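Local structure of uncharacterized protein (Thermus thermophilus HB8, 6SCE) at residues Pro304-Ala307 with Ala308-His311; Glu324-Ser327 with Arg328-Ala332; Ala334-Gly338 with Lys339-Val343; Glu417-Trp420 with Glu421-Arg424. The protein acts as a DNA nuclease of Type III CRISPR defence that is switched on by binding cyclic oligoadenylate. All coordinates share one frame; numbering follows the deposited sequence. Where two conformers were deposited one is given.

Contact 1: residues Pro304-Ala307 with Ala308-His311. With nucleotides of chain B.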
# COMPACT_ATOMS: atom_id res chain seq x y z
N PRO A 304 2.78 -4.28 -8.34
CA PRO A 304 2.66 -5.64 -8.84
C PRO A 304 1.93 -5.75 -10.15
O PRO A 304 2.28 -6.56 -11.02
CB PRO A 304 1.89 -6.35 -7.72
CG PRO A 304 2.26 -5.59 -6.47
CD PRO A 304 2.35 -4.16 -6.94
N LEU A 305 0.90 -4.94 -10.32
CA LEU A 305 0.18 -4.91 -11.57
C LEU A 305 1.05 -4.39 -12.71
O LEU A 305 1.01 -4.89 -13.83
CB LEU A 305 -1.05 -4.01 -11.44
CG LEU A 305 -2.03 -4.02 -12.62
CD1 LEU A 305 -2.42 -5.38 -13.14
CD2 LEU A 305 -3.28 -3.27 -12.16
N TYR A 306 1.84 -3.38 -12.41
CA TYR A 306 2.76 -2.84 -13.39
C TYR A 306 3.84 -3.88 -13.77
O TYR A 306 4.17 -4.03 -14.93
CB TYR A 306 3.40 -1.58 -12.86
CG TYR A 306 4.20 -0.83 -13.89
CD1 TYR A 306 3.62 -0.45 -15.08
CD2 TYR A 306 5.50 -0.48 -13.66
CE1 TYR A 306 4.33 0.25 -16.04
CE2 TYR A 306 6.23 0.23 -14.61
CZ TYR A 306 5.64 0.59 -15.79
OH TYR A 306 6.33 1.29 -16.76
N ALA A 307 4.39 -4.57 -12.77
CA ALA A 307 5.34 -5.63 -13.04
C ALA A 307 4.73 -6.68 -13.92
O ALA A 307 5.37 -7.16 -14.86
CB ALA A 307 5.84 -6.25 -11.74
N ALA A 308 3.49 -7.04 -13.63
CA ALA A 308 2.79 -8.05 -14.43
C ALA A 308 2.63 -7.61 -15.89
O ALA A 308 2.74 -8.42 -16.81
CB ALA A 308 1.44 -8.37 -13.82
N TYR A 309 2.32 -6.33 -16.08
CA TYR A 309 2.26 -5.75 -17.42
C TYR A 309 3.64 -5.85 -18.13
O TYR A 309 3.70 -6.26 -19.28
CB TYR A 309 1.81 -4.30 -17.33
CG TYR A 309 2.09 -3.52 -18.58
CD1 TYR A 309 1.35 -3.76 -19.72
CD2 TYR A 309 3.13 -2.61 -18.63
CE1 TYR A 309 1.63 -3.08 -20.89
CE2 TYR A 309 3.41 -1.91 -19.80
CZ TYR A 309 2.65 -2.17 -20.92
OH TYR A 309 2.90 -1.50 -22.09
N LEU A 310 4.72 -5.50 -17.45
CA LEU A 310 6.04 -5.54 -18.06
C LEU A 310 6.42 -6.98 -18.43
O LEU A 310 6.96 -7.23 -19.51
CB LEU A 310 7.10 -4.94 -17.15
CG LEU A 310 6.96 -3.46 -16.84
CD1 LEU A 310 8.06 -3.04 -15.89
CD2 LEU A 310 6.97 -2.64 -18.11
N HIS A 311 6.10 -7.92 -17.55
CA HIS A 311 6.41 -9.33 -17.79
C HIS A 311 5.56 -9.95 -18.91
O HIS A 311 6.09 -10.60 -19.83
CB HIS A 311 6.25 -10.10 -16.49
CG HIS A 311 6.33 -11.58 -16.62
ND1 HIS A 311 7.51 -12.24 -16.89
CD2 HIS A 311 5.38 -12.54 -16.51
CE1 HIS A 311 7.28 -13.55 -16.92
NE2 HIS A 311 6.00 -13.75 -16.70
P A B 4 -2.29 -5.14 -1.75
OP1 A B 4 -1.71 -4.41 -0.58
OP2 A B 4 -2.48 -4.41 -3.05
O5' A B 4 -1.42 -6.46 -1.99
C5' A B 4 -0.14 -6.31 -2.62
C4' A B 4 0.75 -7.44 -2.17
O4' A B 4 1.92 -7.51 -3.03
C3' A B 4 1.27 -7.26 -0.75
O3' A B 4 1.45 -8.48 -0.03
C2' A B 4 2.64 -6.64 -1.01
O2' A B 4 3.51 -6.75 0.09
C1' A B 4 3.07 -7.47 -2.21
N9 A B 4 4.19 -6.93 -2.96
C8 A B 4 5.31 -7.64 -3.31
N7 A B 4 6.21 -6.92 -3.93
C5 A B 4 5.67 -5.64 -3.97
C6 A B 4 6.14 -4.42 -4.49
N6 A B 4 7.33 -4.26 -5.07
N1 A B 4 5.35 -3.33 -4.34
C2 A B 4 4.16 -3.48 -3.73
N3 A B 4 3.60 -4.58 -3.22
C4 A B 4 4.41 -5.64 -3.37

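Contact 2: residues Glu324-Ser327 with Arg328-Ala332. With nucleotides of chain B.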
# COMPACT_ATOMS: atom_id res chain seq x y z
N GLU A 324 -15.73 -0.53 -3.89
CA GLU A 324 -14.93 0.47 -3.18
C GLU A 324 -13.54 0.77 -3.81
O GLU A 324 -12.89 1.76 -3.45
CB GLU A 324 -14.80 0.13 -1.68
CG GLU A 324 -14.17 -1.22 -1.34
CD GLU A 324 -15.19 -2.34 -1.16
OE1 GLU A 324 -15.18 -3.07 -0.13
OE2 GLU A 324 -16.02 -2.51 -2.04
N MSE A 325 -13.10 -0.03 -4.77
CA MSE A 325 -11.85 0.22 -5.50
C MSE A 325 -12.18 0.72 -6.89
O MSE A 325 -11.35 0.61 -7.81
CB MSE A 325 -11.02 -1.07 -5.57
CG MSE A 325 -10.48 -1.63 -4.26
SE MSE A 325 -8.93 -0.53 -3.71
CE MSE A 325 -8.63 -1.53 -2.05
N GLU A 326 -13.37 1.31 -7.10
CA GLU A 326 -13.73 1.75 -8.45
C GLU A 326 -12.71 2.73 -9.04
O GLU A 326 -12.35 2.59 -10.18
CB GLU A 326 -15.14 2.37 -8.47
CG GLU A 326 -15.53 2.91 -9.84
CD GLU A 326 -15.08 4.35 -10.05
OE1 GLU A 326 -14.89 5.07 -9.05
OE2 GLU A 326 -14.92 4.75 -11.22
N SER A 327 -12.24 3.71 -8.27
CA SER A 327 -11.27 4.68 -8.79
C SER A 327 -10.01 3.98 -9.31
O SER A 327 -9.55 4.24 -10.42
CB SER A 327 -10.84 5.68 -7.72
OG SER A 327 -11.95 6.45 -7.30
N ARG A 328 -9.47 3.09 -8.50
CA ARG A 328 -8.26 2.37 -8.93
C ARG A 328 -8.50 1.53 -10.18
O ARG A 328 -7.62 1.42 -11.04
CB ARG A 328 -7.69 1.54 -7.79
CG ARG A 328 -7.27 2.39 -6.58
CD ARG A 328 -6.11 3.29 -6.95
NE ARG A 328 -4.95 2.49 -7.33
CZ ARG A 328 -4.03 2.04 -6.48
NH1 ARG A 328 -4.09 2.35 -5.19
NH2 ARG A 328 -3.04 1.26 -6.94
N LEU A 329 -9.68 0.92 -10.28
CA LEU A 329 -10.01 0.15 -11.45
C LEU A 329 -10.06 1.08 -12.67
O LEU A 329 -9.54 0.74 -13.74
CB LEU A 329 -11.34 -0.58 -11.28
CG LEU A 329 -11.85 -1.41 -12.45
CD1 LEU A 329 -10.89 -2.53 -12.75
CD2 LEU A 329 -13.22 -1.98 -12.12
N ARG A 330 -10.70 2.24 -12.50
CA ARG A 330 -10.81 3.22 -13.60
C ARG A 330 -9.41 3.61 -14.13
O ARG A 330 -9.16 3.64 -15.34
CB ARG A 330 -11.56 4.46 -13.11
CG ARG A 330 -11.72 5.58 -14.12
CD ARG A 330 -12.42 6.78 -13.47
NE ARG A 330 -12.66 7.87 -14.43
CZ ARG A 330 -13.15 9.07 -14.11
NH1 ARG A 330 -13.46 9.37 -12.85
NH2 ARG A 330 -13.32 9.99 -15.05
N TRP A 331 -8.48 3.88 -13.23
CA TRP A 331 -7.12 4.31 -13.61
C TRP A 331 -6.34 3.18 -14.26
O TRP A 331 -5.56 3.40 -15.17
CB TRP A 331 -6.35 4.86 -12.41
CG TRP A 331 -7.08 6.01 -11.81
CD1 TRP A 331 -7.79 6.96 -12.48
CD2 TRP A 331 -7.21 6.32 -10.42
NE1 TRP A 331 -8.34 7.84 -11.61
CE2 TRP A 331 -7.99 7.48 -10.33
CE3 TRP A 331 -6.72 5.75 -9.25
CZ2 TRP A 331 -8.30 8.08 -9.12
CZ3 TRP A 331 -7.04 6.35 -8.04
CH2 TRP A 331 -7.82 7.48 -7.99
N ALA A 332 -6.56 1.96 -13.77
CA ALA A 332 -5.90 0.79 -14.36
C ALA A 332 -6.41 0.57 -15.78
O ALA A 332 -5.63 0.32 -16.71
CB ALA A 332 -6.13 -0.46 -13.53
P A B 3 -5.13 -9.96 2.86
OP1 A B 3 -6.21 -11.02 2.75
OP2 A B 3 -3.74 -10.54 2.89
O5' A B 3 -5.28 -8.94 1.66
C5' A B 3 -4.62 -7.67 1.61
C4' A B 3 -4.93 -7.06 0.27
O4' A B 3 -6.36 -6.79 0.17
C3' A B 3 -4.22 -5.74 -0.04
O3' A B 3 -3.65 -5.88 -1.33
C2' A B 3 -5.37 -4.72 -0.02
O2' A B 3 -5.15 -3.59 -0.84
C1' A B 3 -6.53 -5.58 -0.52
N9 A B 3 -7.83 -5.06 -0.17
C8 A B 3 -8.24 -4.65 1.08
N7 A B 3 -9.50 -4.26 1.09
C5 A B 3 -9.94 -4.47 -0.21
C6 A B 3 -11.19 -4.27 -0.82
N6 A B 3 -12.26 -3.84 -0.16
N1 A B 3 -11.29 -4.60 -2.13
C2 A B 3 -10.21 -5.07 -2.77
N3 A B 3 -8.98 -5.30 -2.30
C4 A B 3 -8.92 -4.97 -0.99
O HOH W 1 -13.65 7.12 -10.68

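Contact 3: residues Ala334-Gly338 with Lys339-Val343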
# COMPACT_ATOMS: atom_id res chain seq x y z
N ALA A 334 -7.63 2.82 -17.77
CA ALA A 334 -7.14 3.90 -18.63
C ALA A 334 -5.67 3.64 -19.00
O ALA A 334 -5.25 3.83 -20.14
CB ALA A 334 -7.27 5.23 -17.92
N PHE A 335 -4.90 3.15 -18.02
CA PHE A 335 -3.52 2.83 -18.27
C PHE A 335 -3.35 1.78 -19.34
O PHE A 335 -2.54 1.96 -20.29
CB PHE A 335 -2.81 2.38 -17.00
CG PHE A 335 -1.45 1.82 -17.28
CD1 PHE A 335 -0.40 2.66 -17.59
CD2 PHE A 335 -1.25 0.44 -17.31
CE1 PHE A 335 0.85 2.15 -17.88
CE2 PHE A 335 0.00 -0.07 -17.61
CZ PHE A 335 1.05 0.79 -17.88
N PHE A 336 -4.10 0.68 -19.22
CA PHE A 336 -3.98 -0.41 -20.16
C PHE A 336 -4.52 -0.02 -21.54
O PHE A 336 -3.90 -0.31 -22.54
CB PHE A 336 -4.63 -1.69 -19.63
CG PHE A 336 -3.78 -2.41 -18.59
CD1 PHE A 336 -2.67 -3.15 -18.97
CD2 PHE A 336 -4.12 -2.37 -17.26
CE1 PHE A 336 -1.92 -3.82 -18.04
CE2 PHE A 336 -3.36 -3.03 -16.32
CZ PHE A 336 -2.25 -3.74 -16.71
N ARG A 337 -5.64 0.70 -21.57
CA ARG A 337 -6.13 1.21 -22.87
C ARG A 337 -5.13 2.12 -23.55
O ARG A 337 -4.97 2.05 -24.77
CB ARG A 337 -7.44 1.96 -22.71
CG ARG A 337 -8.66 1.09 -22.48
CD ARG A 337 -9.88 2.00 -22.35
NE ARG A 337 -11.09 1.33 -21.89
CZ ARG A 337 -11.97 0.72 -22.68
NH1 ARG A 337 -11.77 0.65 -24.00
NH2 ARG A 337 -13.05 0.16 -22.15
N GLY A 338 -4.44 2.96 -22.77
CA GLY A 338 -3.42 3.86 -23.31
C GLY A 338 -2.24 3.12 -23.92
O GLY A 338 -1.55 3.65 -24.78
N LYS A 339 -2.00 1.89 -23.46
CA LYS A 339 -0.93 1.04 -23.98
C LYS A 339 -1.41 0.11 -25.09
O LYS A 339 -0.69 -0.83 -25.45
CB LYS A 339 -0.31 0.22 -22.84
CG LYS A 339 0.39 1.04 -21.78
CD LYS A 339 1.51 1.88 -22.39
CE LYS A 339 2.51 2.37 -21.36
NZ LYS A 339 3.61 3.12 -22.04
N GLY A 340 -2.61 0.35 -25.61
CA GLY A 340 -3.16 -0.42 -26.71
C GLY A 340 -3.68 -1.80 -26.32
O GLY A 340 -3.84 -2.66 -27.18
N VAL A 341 -3.92 -2.01 -25.02
CA VAL A 341 -4.37 -3.30 -24.52
C VAL A 341 -5.87 -3.31 -24.40
O VAL A 341 -6.42 -2.36 -23.86
CB VAL A 341 -3.75 -3.62 -23.13
CG1 VAL A 341 -4.19 -4.99 -22.64
CG2 VAL A 341 -2.23 -3.57 -23.21
N ARG A 342 -6.53 -4.35 -24.87
CA ARG A 342 -7.99 -4.47 -24.66
C ARG A 342 -8.30 -4.80 -23.19
O ARG A 342 -7.78 -5.77 -22.65
CB ARG A 342 -8.61 -5.54 -25.54
CG ARG A 342 -10.14 -5.51 -25.53
CD ARG A 342 -10.75 -6.63 -26.36
NE ARG A 342 -10.72 -6.29 -27.77
CZ ARG A 342 -9.91 -6.82 -28.70
NH1 ARG A 342 -9.01 -7.78 -28.41
NH2 ARG A 342 -10.01 -6.38 -29.95
N VAL A 343 -9.16 -4.00 -22.59
CA VAL A 343 -9.48 -4.16 -21.17
C VAL A 343 -10.89 -4.70 -20.95
O VAL A 343 -11.85 -4.20 -21.52
CB VAL A 343 -9.38 -2.83 -20.43
CG1 VAL A 343 -9.76 -3.02 -18.96
CG2 VAL A 343 -7.98 -2.27 -20.56

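Contact 4: residues Glu417-Trp420 with Glu421-Arg424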
# COMPACT_ATOMS: atom_id res chain seq x y z
N GLU A 417 12.91 -12.87 -14.01
CA GLU A 417 13.48 -11.53 -13.97
C GLU A 417 12.57 -10.65 -14.81
O GLU A 417 12.24 -11.00 -15.94
CB GLU A 417 14.88 -11.55 -14.58
CG GLU A 417 15.93 -12.16 -13.68
CD GLU A 417 16.11 -11.38 -12.40
OE1 GLU A 417 15.91 -10.14 -12.37
OE2 GLU A 417 16.44 -12.02 -11.41
N VAL A 418 12.17 -9.53 -14.25
CA VAL A 418 11.27 -8.59 -14.91
C VAL A 418 12.09 -7.65 -15.77
O VAL A 418 13.17 -7.26 -15.36
CB VAL A 418 10.52 -7.79 -13.85
CG1 VAL A 418 9.56 -6.78 -14.47
CG2 VAL A 418 9.72 -8.75 -12.98
N PRO A 419 11.59 -7.29 -16.96
CA PRO A 419 12.35 -6.30 -17.76
C PRO A 419 12.13 -4.88 -17.23
O PRO A 419 11.51 -4.05 -17.88
CB PRO A 419 11.80 -6.47 -19.17
CG PRO A 419 10.51 -7.20 -19.04
CD PRO A 419 10.47 -7.88 -17.69
N TRP A 420 12.68 -4.61 -16.06
CA TRP A 420 12.40 -3.35 -15.39
C TRP A 420 12.92 -2.17 -16.19
O TRP A 420 12.40 -1.07 -16.04
CB TRP A 420 13.08 -3.31 -14.03
CG TRP A 420 12.50 -4.24 -13.00
CD1 TRP A 420 13.14 -5.25 -12.37
CD2 TRP A 420 11.20 -4.16 -12.42
NE1 TRP A 420 12.30 -5.83 -11.44
CE2 TRP A 420 11.11 -5.16 -11.45
CE3 TRP A 420 10.09 -3.33 -12.64
CZ2 TRP A 420 9.95 -5.38 -10.70
CZ3 TRP A 420 8.94 -3.54 -11.87
CH2 TRP A 420 8.89 -4.55 -10.92
N GLU A 421 13.93 -2.40 -17.02
CA GLU A 421 14.51 -1.34 -17.86
C GLU A 421 13.49 -0.74 -18.83
O GLU A 421 13.69 0.35 -19.33
CB GLU A 421 15.77 -1.82 -18.61
CG GLU A 421 15.53 -2.82 -19.74
CD GLU A 421 15.25 -4.24 -19.26
OE1 GLU A 421 15.29 -4.50 -18.03
OE2 GLU A 421 14.98 -5.10 -20.11
N GLU A 422 12.39 -1.45 -19.07
CA GLU A 422 11.28 -0.94 -19.88
C GLU A 422 10.27 -0.13 -19.10
O GLU A 422 9.32 0.38 -19.66
CB GLU A 422 10.53 -2.08 -20.54
CG GLU A 422 11.36 -3.01 -21.40
CD GLU A 422 10.54 -4.17 -21.92
OE1 GLU A 422 9.30 -4.17 -21.71
OE2 GLU A 422 11.13 -5.09 -22.51
N GLY A 423 10.45 -0.06 -17.79
CA GLY A 423 9.54 0.66 -16.91
C GLY A 423 9.76 2.16 -16.99
O GLY A 423 10.85 2.64 -17.39
N ARG A 424 8.71 2.90 -16.67
CA ARG A 424 8.79 4.37 -16.64
C ARG A 424 8.01 4.87 -15.44
O ARG A 424 6.85 4.43 -15.24
CB ARG A 424 8.22 4.98 -17.91
CG ARG A 424 8.79 4.42 -19.20
CD ARG A 424 8.04 4.94 -20.42
NE ARG A 424 8.13 3.99 -21.53
CZ ARG A 424 7.42 4.06 -22.66
NH1 ARG A 424 6.56 5.05 -22.88
NH2 ARG A 424 7.58 3.13 -23.60

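Contact 1: residues Pro304-Ala307 with Ala308-His311
Tyr306, Ala307 and Ala308 are the residues most buried within this turn of helix 303-312, and the Tyr306 ring reaches both Tyr309 and Leu310. Its CG lies anti to the backbone N (chi1 -171°), which lays the ring beside the side chains one turn on. Leu310 brings CG over one ring face, with CD1 4.0 Å from Tyr306 CE2, while the Tyr309 ring meets Tyr306 at a slant, CD2 to CE1 4.0 Å. The phenol oxygen of Tyr306 is bonded by the backbone N of Arg424. The alanines are tied by the backbone: Ala308 N donates to Pro304 O at 2.9 Å, and Ala307 O accepts from His311 N at 2.9 Å. Their small methyls permit close neighbours, Ala307 against Trp420 and Ala308 against His401 and Leu294. Pro304 CG and CD lie against the A4 adenine of chain B, CG 3.7 Å from its N3. A glycine here would probably open a gap on that side of the base and leave the adenine freer to shift. The arrangement is that of the helix in a beta-alpha-beta unit, between strands 293-297 and 316-321, whose N-terminal end faces the nucleotide, consistent with the ligand-binding CARF domain of such nucleases.

Contact 2: residues Glu324-Ser327 with Arg328-Ala332
Ser327 sits one turn before Trp331 in the opening turns of helix 326-338, the helix of a beta-alpha-beta unit between strands 316-321 and 342-347. In the Trp331 conformer described, Ser327 CB lies over the six-membered ring, 3.8 Å from its centroid and 23° off the normal, a CH-pi contact. Ser327 O overhangs the same indole nearer its pyrrole part while accepting from Trp331 N at 3.0 Å. The indole lies back over the preceding turn because its CG is anti to the carbonyl carbon (chi1 -58°).

In the Glu326 conformer described, Glu326 and Arg330 run side by side in the same direction, their carboxylate and guanidinium planes 37° apart. The charged ends do not touch; a water bridges them, donating to Glu326 OE2 at 2.7 Å and accepting from Arg330 NH1 at 3.1 Å in the guanidinium plane. Arg328 bends away and reaches the carbonyl of Glu300. Before the helix, Met325, present as selenomethionine, gives its O to Leu329 N. Glu324, paired with Arg114, takes a hydrogen bond on OE1 from N6 of A3 of chain B at 3.0 Å, and Met325 CE lies above that adenine's plane, 3.6 Å from its C4.

Contact 3: residues Ala334-Gly338 with Lys339-Val343
At the C-terminal end of helix 326-338 two backbone bonds close over the turn, Val341 N to Phe336 O at 3.0 Å and Gly340 N to Arg337 O at 3.0 Å, the latter donor standing above the carbonyl plane. Lys339 N adds two weak bonds, to Phe335 O and Phe336 O. With CG beside the backbone N (chi1 -65°) and a bend at chi2, the Lys339 side chain is carried obliquely across the Phe335 ring: CG lies over one face, 4.2 Å from the centroid in a CH-pi contact, and CE comes within 3.9 Å of Phe335 CE1. From there NZ goes on to a salt bridge with Asp427. The pattern is a Schellman motif, with Gly340 as the C-prime residue at a positive phi of 76°, and it turns the chain from the helix into strand 342-347 of the beta-alpha-beta unit. Phe336 meets that returning chain with its CB, 3.5 Å from Val343 CG2 and 4.1 Å from Val341 CB, while Val341 CG2 approaches its ring at the edge. The Phe335 ring also meets Tyr309 edge-to-face; an alanine in its place would probably leave both Tyr309 and the aliphatic part of Lys339 without their aromatic partner. Arg337 CG rests on Val343 CG2 at 3.9 Å, the two side chains crossing at about a right angle, and its guanidinium pairs with Glu333 one turn back.

Contact 4: residues Glu417-Trp420 with Glu421-Arg424
Pro419 and Trp420 both give their carbonyl oxygens to amides three residues on. Glu422 N donates to Pro419 O at 3.0 Å with an N-H...O angle of 160°, and Gly423 N donates to Trp420 O at 2.8 Å. Each donor stands well above the plane of its carbonyl, off the lone pairs. One residue earlier the chain bends still more sharply, with a weak bond from Trp420 N to Val418 O at 2.8 Å across Pro419.

Van der Waals contacts gather on the proline ring. Glu421 OE2 comes within 3.6 Å of Pro419 CB and Glu422 OE2 within 3.7 Å of the same carbon, so two carboxylates lie against one methylene. They arrive differently: Glu421 has CG between its backbone N and carbonyl carbon (chi1 71°) and a second bend that folds it back, whereas Glu422 is extended beyond CG and crosses the proline obliquely. Pro419 and Glu421 also touch a crystal neighbour, which may influence the pose.

The indole of Trp420 packs on other parts of the fold. Val418 CG1 sits over the centre of one face, 3.6 Å above its plane, and the ring reaches Leu310 of helix 303-312. NE1 of Trp420 is hydrogen-bonded to Asp406 O. The arrangement is an inverse gamma turn centred on Pro419 that runs into a short 3-10 turn, linking edge strand 415-417 to helix 425-432, where Arg424 is the N-cap.

In the fold
Contact 1 is the buried one; the others mix buried and exposed residues. Contacts 2 and 3 share helix 326-338, one at its start and one at its end, and the chemistry follows: charged groups, water and nucleotide at the start, a glycine-based stop with aromatic and valine packing at the end. Contact 1 touches all three others, its Leu305 meeting Ala332 of contact 2, its tyrosines the phenylalanines of contact 3 and its Leu310 backbone Pro419 of contact 4. Contacts 1 and 2 both face adenines of chain B. Contacts 3 and 4 bring the like charges Lys339 NZ and Arg424 NH1 within 3.6 Å, both near Asp427, which salt-bridges Lys339 and pairs only weakly, at long range, with Arg424.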